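Long-range contacts in PaaA (Enterobacter agglomerans, PDB 5FF5), which acts in the biosynthesis of pantocin A, probably as an adenylating enzyme related to those that activate ubiquitin-like modifiers: residues Q132-I137 / I156-L161; T226-A231 / K254-I259. All coordinates share one frame; numbering follows the deposited sequence.

Interaction 1 (Q132-I137 / I156-L161); sequences QSKVAI and IGTLRL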
loop_
_atom_site.group_PDB
_atom_site.type_symbol
_atom_site.label_atom_id
_atom_site.label_comp_id
_atom_site.label_asym_id
_atom_site.label_seq_id
_atom_site.Cartn_x
_atom_site.Cartn_y
_atom_site.Cartn_z
ATOM N N GLN A 132 -18.114 11.785 -7.690
ATOM C CA GLN A 132 -18.338 13.149 -8.098
ATOM C C GLN A 132 -17.051 13.977 -8.060
ATOM O O GLN A 132 -17.030 15.112 -8.540
ATOM C CB GLN A 132 -19.434 13.748 -7.236
ATOM C CG GLN A 132 -20.771 13.263 -7.712
ATOM C CD GLN A 132 -21.777 13.106 -6.603
ATOM O OE1 GLN A 132 -21.457 13.250 -5.422
ATOM N NE2 GLN A 132 -23.008 12.801 -6.976
ATOM N N SER A 133 -15.981 13.397 -7.522
ATOM C CA SER A 133 -14.718 14.099 -7.384
ATOM C C SER A 133 -13.862 14.081 -8.629
ATOM O O SER A 133 -13.971 13.174 -9.444
ATOM C CB SER A 133 -13.921 13.517 -6.237
ATOM O OG SER A 133 -14.510 13.884 -5.014
ATOM N N LYS A 134 -13.004 15.098 -8.746
ATOM C CA LYS A 134 -12.021 15.217 -9.826
ATOM C C LYS A 134 -10.669 15.574 -9.250
ATOM O O LYS A 134 -10.494 16.646 -8.676
ATOM C CB LYS A 134 -12.424 16.284 -10.846
ATOM C CG LYS A 134 -13.723 16.017 -11.578
ATOM C CD LYS A 134 -13.811 16.878 -12.831
ATOM C CE LYS A 134 -12.456 16.954 -13.515
ATOM N NZ LYS A 134 -12.516 17.720 -14.787
ATOM N N VAL A 135 -9.707 14.686 -9.421
ATOM C CA VAL A 135 -8.400 14.890 -8.834
ATOM C C VAL A 135 -7.418 15.112 -9.952
ATOM O O VAL A 135 -7.446 14.398 -10.949
ATOM C CB VAL A 135 -8.003 13.690 -7.920
ATOM C CG1 VAL A 135 -6.668 13.893 -7.263
ATOM C CG2 VAL A 135 -9.047 13.521 -6.871
ATOM N N ALA A 136 -6.605 16.155 -9.810
ATOM C CA ALA A 136 -5.584 16.483 -10.794
ATOM C C ALA A 136 -4.241 16.164 -10.199
ATOM O O ALA A 136 -3.942 16.534 -9.074
ATOM C CB ALA A 136 -5.664 17.934 -11.209
ATOM N N ILE A 137 -3.437 15.444 -10.953
ATOM C CA ILE A 137 -2.144 14.985 -10.477
ATOM C C ILE A 137 -1.054 15.533 -11.373
ATOM O O ILE A 137 -1.081 15.349 -12.589
ATOM C CB ILE A 137 -2.064 13.449 -10.427
ATOM C CG1 ILE A 137 -3.283 12.899 -9.692
ATOM C CG2 ILE A 137 -0.830 13.003 -9.695
ATOM C CD1 ILE A 137 -3.345 11.386 -9.669
ATOM N N ILE A 156 -12.508 6.918 -7.687
ATOM C CA ILE A 156 -12.435 8.364 -7.952
ATOM C C ILE A 156 -13.191 8.683 -9.230
ATOM O O ILE A 156 -13.191 7.903 -10.176
ATOM C CB ILE A 156 -10.982 8.876 -8.109
ATOM C CG1 ILE A 156 -10.855 10.311 -7.623
ATOM C CG2 ILE A 156 -10.495 8.739 -9.541
ATOM C CD1 ILE A 156 -10.855 10.428 -6.123
ATOM N N GLY A 157 -13.880 9.807 -9.252
ATOM C CA GLY A 157 -14.684 10.122 -10.417
ATOM C C GLY A 157 -13.893 10.360 -11.698
ATOM O O GLY A 157 -14.125 9.702 -12.708
ATOM N N THR A 158 -12.969 11.318 -11.654
ATOM C CA THR A 158 -12.189 11.706 -12.823
ATOM C C THR A 158 -10.732 11.948 -12.444
ATOM O O THR A 158 -10.432 12.504 -11.389
ATOM C CB THR A 158 -12.743 12.970 -13.479
ATOM O OG1 THR A 158 -14.144 12.815 -13.718
ATOM C CG2 THR A 158 -12.017 13.250 -14.784
ATOM N N LEU A 159 -9.826 11.551 -13.323
ATOM C CA LEU A 159 -8.414 11.795 -13.117
ATOM C C LEU A 159 -7.871 12.705 -14.192
ATOM O O LEU A 159 -8.058 12.427 -15.366
ATOM C CB LEU A 159 -7.636 10.473 -13.101
ATOM C CG LEU A 159 -7.615 9.657 -11.801
ATOM C CD1 LEU A 159 -6.809 8.402 -12.001
ATOM C CD2 LEU A 159 -7.026 10.457 -10.655
ATOM N N ARG A 160 -7.239 13.808 -13.788
ATOM C CA ARG A 160 -6.519 14.675 -14.721
ATOM C C ARG A 160 -5.042 14.427 -14.585
ATOM O O ARG A 160 -4.464 14.770 -13.560
ATOM C CB ARG A 160 -6.770 16.156 -14.454
ATOM C CG ARG A 160 -8.207 16.573 -14.456
ATOM C CD ARG A 160 -8.335 18.070 -14.213
ATOM N NE ARG A 160 -8.017 18.864 -15.396
ATOM C CZ ARG A 160 -8.880 19.122 -16.373
ATOM N NH1 ARG A 160 -10.113 18.631 -16.310
ATOM N NH2 ARG A 160 -8.511 19.868 -17.410
ATOM N N LEU A 161 -4.421 13.847 -15.609
ATOM C CA LEU A 161 -2.996 13.543 -15.542
ATOM C C LEU A 161 -2.237 14.556 -16.375
ATOM O O LEU A 161 -2.598 14.803 -17.518
ATOM C CB LEU A 161 -2.699 12.133 -16.035
ATOM C CG LEU A 161 -3.547 11.008 -15.469
ATOM C CD1 LEU A 161 -3.135 9.751 -16.171
ATOM C CD2 LEU A 161 -3.340 10.896 -13.974
#

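Interaction 2 (T226-A231 / K254-I259); sequences TFIILA and KAIPVI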
loop_
_atom_site.group_PDB
_atom_site.type_symbol
_atom_site.label_atom_id
_atom_site.label_comp_id
_atom_site.label_asym_id
_atom_site.label_seq_id
_atom_site.Cartn_x
_atom_site.Cartn_y
_atom_site.Cartn_z
ATOM N N THR A 226 -11.501 19.087 -8.152
ATOM C CA THR A 226 -12.060 19.207 -6.833
ATOM C C THR A 226 -11.006 18.908 -5.758
ATOM O O THR A 226 -11.214 19.178 -4.585
ATOM C CB THR A 226 -13.261 18.304 -6.742
ATOM O OG1 THR A 226 -12.855 16.970 -7.052
ATOM C CG2 THR A 226 -14.286 18.740 -7.780
ATOM N N PHE A 227 -9.861 18.387 -6.181
ATOM C CA PHE A 227 -8.754 18.048 -5.287
ATOM C C PHE A 227 -7.447 18.068 -6.082
ATOM O O PHE A 227 -7.449 17.751 -7.262
ATOM C CB PHE A 227 -8.954 16.661 -4.663
ATOM C CG PHE A 227 -8.426 16.541 -3.265
ATOM C CD1 PHE A 227 -9.286 16.485 -2.187
ATOM C CD2 PHE A 227 -7.062 16.462 -3.031
ATOM C CE1 PHE A 227 -8.792 16.378 -0.902
ATOM C CE2 PHE A 227 -6.563 16.364 -1.744
ATOM C CZ PHE A 227 -7.425 16.321 -0.683
ATOM N N ILE A 228 -6.330 18.425 -5.452
ATOM C CA ILE A 228 -5.049 18.451 -6.158
ATOM C C ILE A 228 -3.953 17.717 -5.380
ATOM O O ILE A 228 -3.803 17.889 -4.159
ATOM C CB ILE A 228 -4.563 19.917 -6.441
ATOM C CG1 ILE A 228 -5.469 20.614 -7.451
ATOM C CG2 ILE A 228 -3.131 19.926 -6.931
ATOM C CD1 ILE A 228 -5.136 22.011 -7.676
ATOM N N ILE A 229 -3.169 16.927 -6.111
ATOM C CA ILE A 229 -2.017 16.221 -5.568
ATOM C C ILE A 229 -0.793 16.707 -6.315
ATOM O O ILE A 229 -0.790 16.672 -7.545
ATOM C CB ILE A 229 -2.138 14.679 -5.744
ATOM C CG1 ILE A 229 -3.448 14.150 -5.142
ATOM C CG2 ILE A 229 -0.913 13.965 -5.177
ATOM C CD1 ILE A 229 -3.641 12.649 -5.273
ATOM N N LEU A 230 0.234 17.150 -5.590
ATOM C CA LEU A 230 1.482 17.601 -6.209
ATOM C C LEU A 230 2.619 17.338 -5.257
ATOM O O LEU A 230 2.389 17.020 -4.099
ATOM C CB LEU A 230 1.470 19.089 -6.592
ATOM C CG LEU A 230 1.206 20.193 -5.564
ATOM C CD1 LEU A 230 -0.183 20.047 -5.031
ATOM C CD2 LEU A 230 2.241 20.259 -4.421
ATOM N N ALA A 231 3.849 17.520 -5.728
ATOM C CA ALA A 231 5.022 17.145 -4.951
ATOM C C ALA A 231 5.487 18.245 -4.018
ATOM O O ALA A 231 5.049 19.388 -4.105
ATOM C CB ALA A 231 6.157 16.748 -5.873
ATOM N N LYS A 254 -9.764 29.013 -5.724
ATOM C CA LYS A 254 -10.934 28.232 -6.131
ATOM C C LYS A 254 -11.478 27.283 -5.047
ATOM O O LYS A 254 -12.372 26.489 -5.321
ATOM C CB LYS A 254 -10.603 27.426 -7.384
ATOM C CG LYS A 254 -9.874 28.221 -8.442
ATOM C CD LYS A 254 -10.128 27.669 -9.839
ATOM C CE LYS A 254 -11.510 28.069 -10.347
ATOM N NZ LYS A 254 -11.758 27.581 -11.732
ATOM N N ALA A 255 -10.936 27.359 -3.829
ATOM C CA ALA A 255 -11.299 26.441 -2.734
ATOM C C ALA A 255 -11.092 24.982 -3.117
ATOM O O ALA A 255 -12.032 24.191 -3.113
ATOM C CB ALA A 255 -12.736 26.651 -2.302
ATOM N N ILE A 256 -9.858 24.631 -3.443
ATOM C CA ILE A 256 -9.534 23.278 -3.828
ATOM C C ILE A 256 -8.500 22.682 -2.876
ATOM O O ILE A 256 -7.440 23.265 -2.662
ATOM C CB ILE A 256 -8.993 23.217 -5.257
ATOM C CG1 ILE A 256 -9.957 23.889 -6.236
ATOM C CG2 ILE A 256 -8.750 21.780 -5.670
ATOM C CD1 ILE A 256 -9.320 24.165 -7.612
ATOM N N PRO A 257 -8.817 21.521 -2.285
ATOM C CA PRO A 257 -7.828 20.848 -1.448
ATOM C C PRO A 257 -6.560 20.451 -2.220
ATOM O O PRO A 257 -6.599 19.970 -3.346
ATOM C CB PRO A 257 -8.582 19.612 -0.950
ATOM C CG PRO A 257 -10.015 19.958 -1.078
ATOM C CD PRO A 257 -10.103 20.802 -2.292
ATOM N N VAL A 258 -5.427 20.670 -1.578
ATOM C CA VAL A 258 -4.138 20.326 -2.124
ATOM C C VAL A 258 -3.380 19.498 -1.079
ATOM O O VAL A 258 -3.304 19.878 0.092
ATOM C CB VAL A 258 -3.338 21.610 -2.496
ATOM C CG1 VAL A 258 -1.955 21.286 -3.014
ATOM C CG2 VAL A 258 -4.103 22.454 -3.485
ATOM N N ILE A 259 -2.816 18.370 -1.489
ATOM C CA ILE A 259 -2.009 17.588 -0.568
ATOM C C ILE A 259 -0.597 17.514 -1.098
ATOM O O ILE A 259 -0.396 17.270 -2.280
ATOM C CB ILE A 259 -2.562 16.161 -0.362
ATOM C CG1 ILE A 259 -1.839 15.480 0.812
ATOM C CG2 ILE A 259 -2.402 15.339 -1.628
ATOM C CD1 ILE A 259 -2.325 14.102 1.140
#

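Interaction 1 (Q132-I137 / I156-L161)
V135 is hydrogen-bonded to the neighbouring strand through both its N and its O: the N donates to T158 O (3.0 Å) and the O accepts from R160 N (2.9 Å). I137 N continues this parallel ladder to R160 O (2.9 Å), while T158 N reaches S133 O by a more bent hydrogen bond, 136° at the hydrogen. G157, before the strand, has no side chain to project toward S133. On the face carrying K134, A136, T158 and R160, the lysine chain runs beside the threonine, CG to T158 CB 3.7 Å. A bend at chi3 (40°) then brings K134 NZ to the edge of the R160 guanidinium. The two cations share an acidic setting: K134 forms a salt bridge with D224 and R160 one with E205. On this same face the small A136 keeps its CB 3.9 Å from R160 CB. Helix 142-153 joins the two strands in a beta-alpha-beta unit of the Rossmann-like ThiF fold. On the opposite face, V135 CG2 meets I156 CD1 at 3.7 Å, the side chains crossing at about a right angle. I137 CD1 reaches diagonally to L159 CD2 (3.9 Å). These branched aliphatic residues suit a face covered by helices: I137 packs on helix 142-153, and L159 and L161 on helix 187-198.

Interaction 2 (T226-A231 / K254-I259)
P257 lies over one face of the F227 ring, the two side chains crossing at about a right angle. P257 CB sits 3.4 Å from the centroid of the F227 ring and 19° off the ring normal, a CH-pi contact well suited to the aliphatic proline ring. The CB of F227 starts off away from the partner strand, but the ring swings back so that its CE2 edge meets I259 CB at 4.2 Å. Helix 326-345 packs against both F227 and I259. Further along, I229 and I259 lie side by side and point the same way, I229 CG1 to I259 CG2 3.9 Å. These are neighbouring parallel strands of the ThiF-type sheet, with helix 243-254 between them in sequence; that helix ends in a Schellman motif at A255. Beta-branched residues fit such extended backbone. I228 and V258 both touch helix 243-254, and I228 CB meets V258 CG2 at 3.9 Å. I256 CG2, anti to its own N, reaches obliquely across to I228 CG1 (3.9 Å). Backbone hydrogen bonds run from I228 N to P257 O and from I259 N to I228 O (2.9 Å), followed by a weak one from L230 N to I259 O (3.4 Å). P257, which has no N-H to give, takes part through its carbonyl.

Overall arrangement
The two interactions share one mixed sheet, their centres about 10 Å apart, and come in series along the chain, interaction 1 closing before interaction 2 opens. Strands 134-138 and 227-229 are neighbours, so the four strands run 158-162, 134-138, 227-229, 258-263 across the sheet, all parallel. Backbone hydrogen bonds between A136 and both F227 and I229, with a probable hydrogen bond between K134 N and T226 OG1, join the contacts directly. Helix 142-153 packs on I137 and on I229. The chain builds outward from strand 134-138 in one direction, then returns to its other side, the topology of a Rossmann-like domain, consistent with a nucleotide-binding ThiF relative.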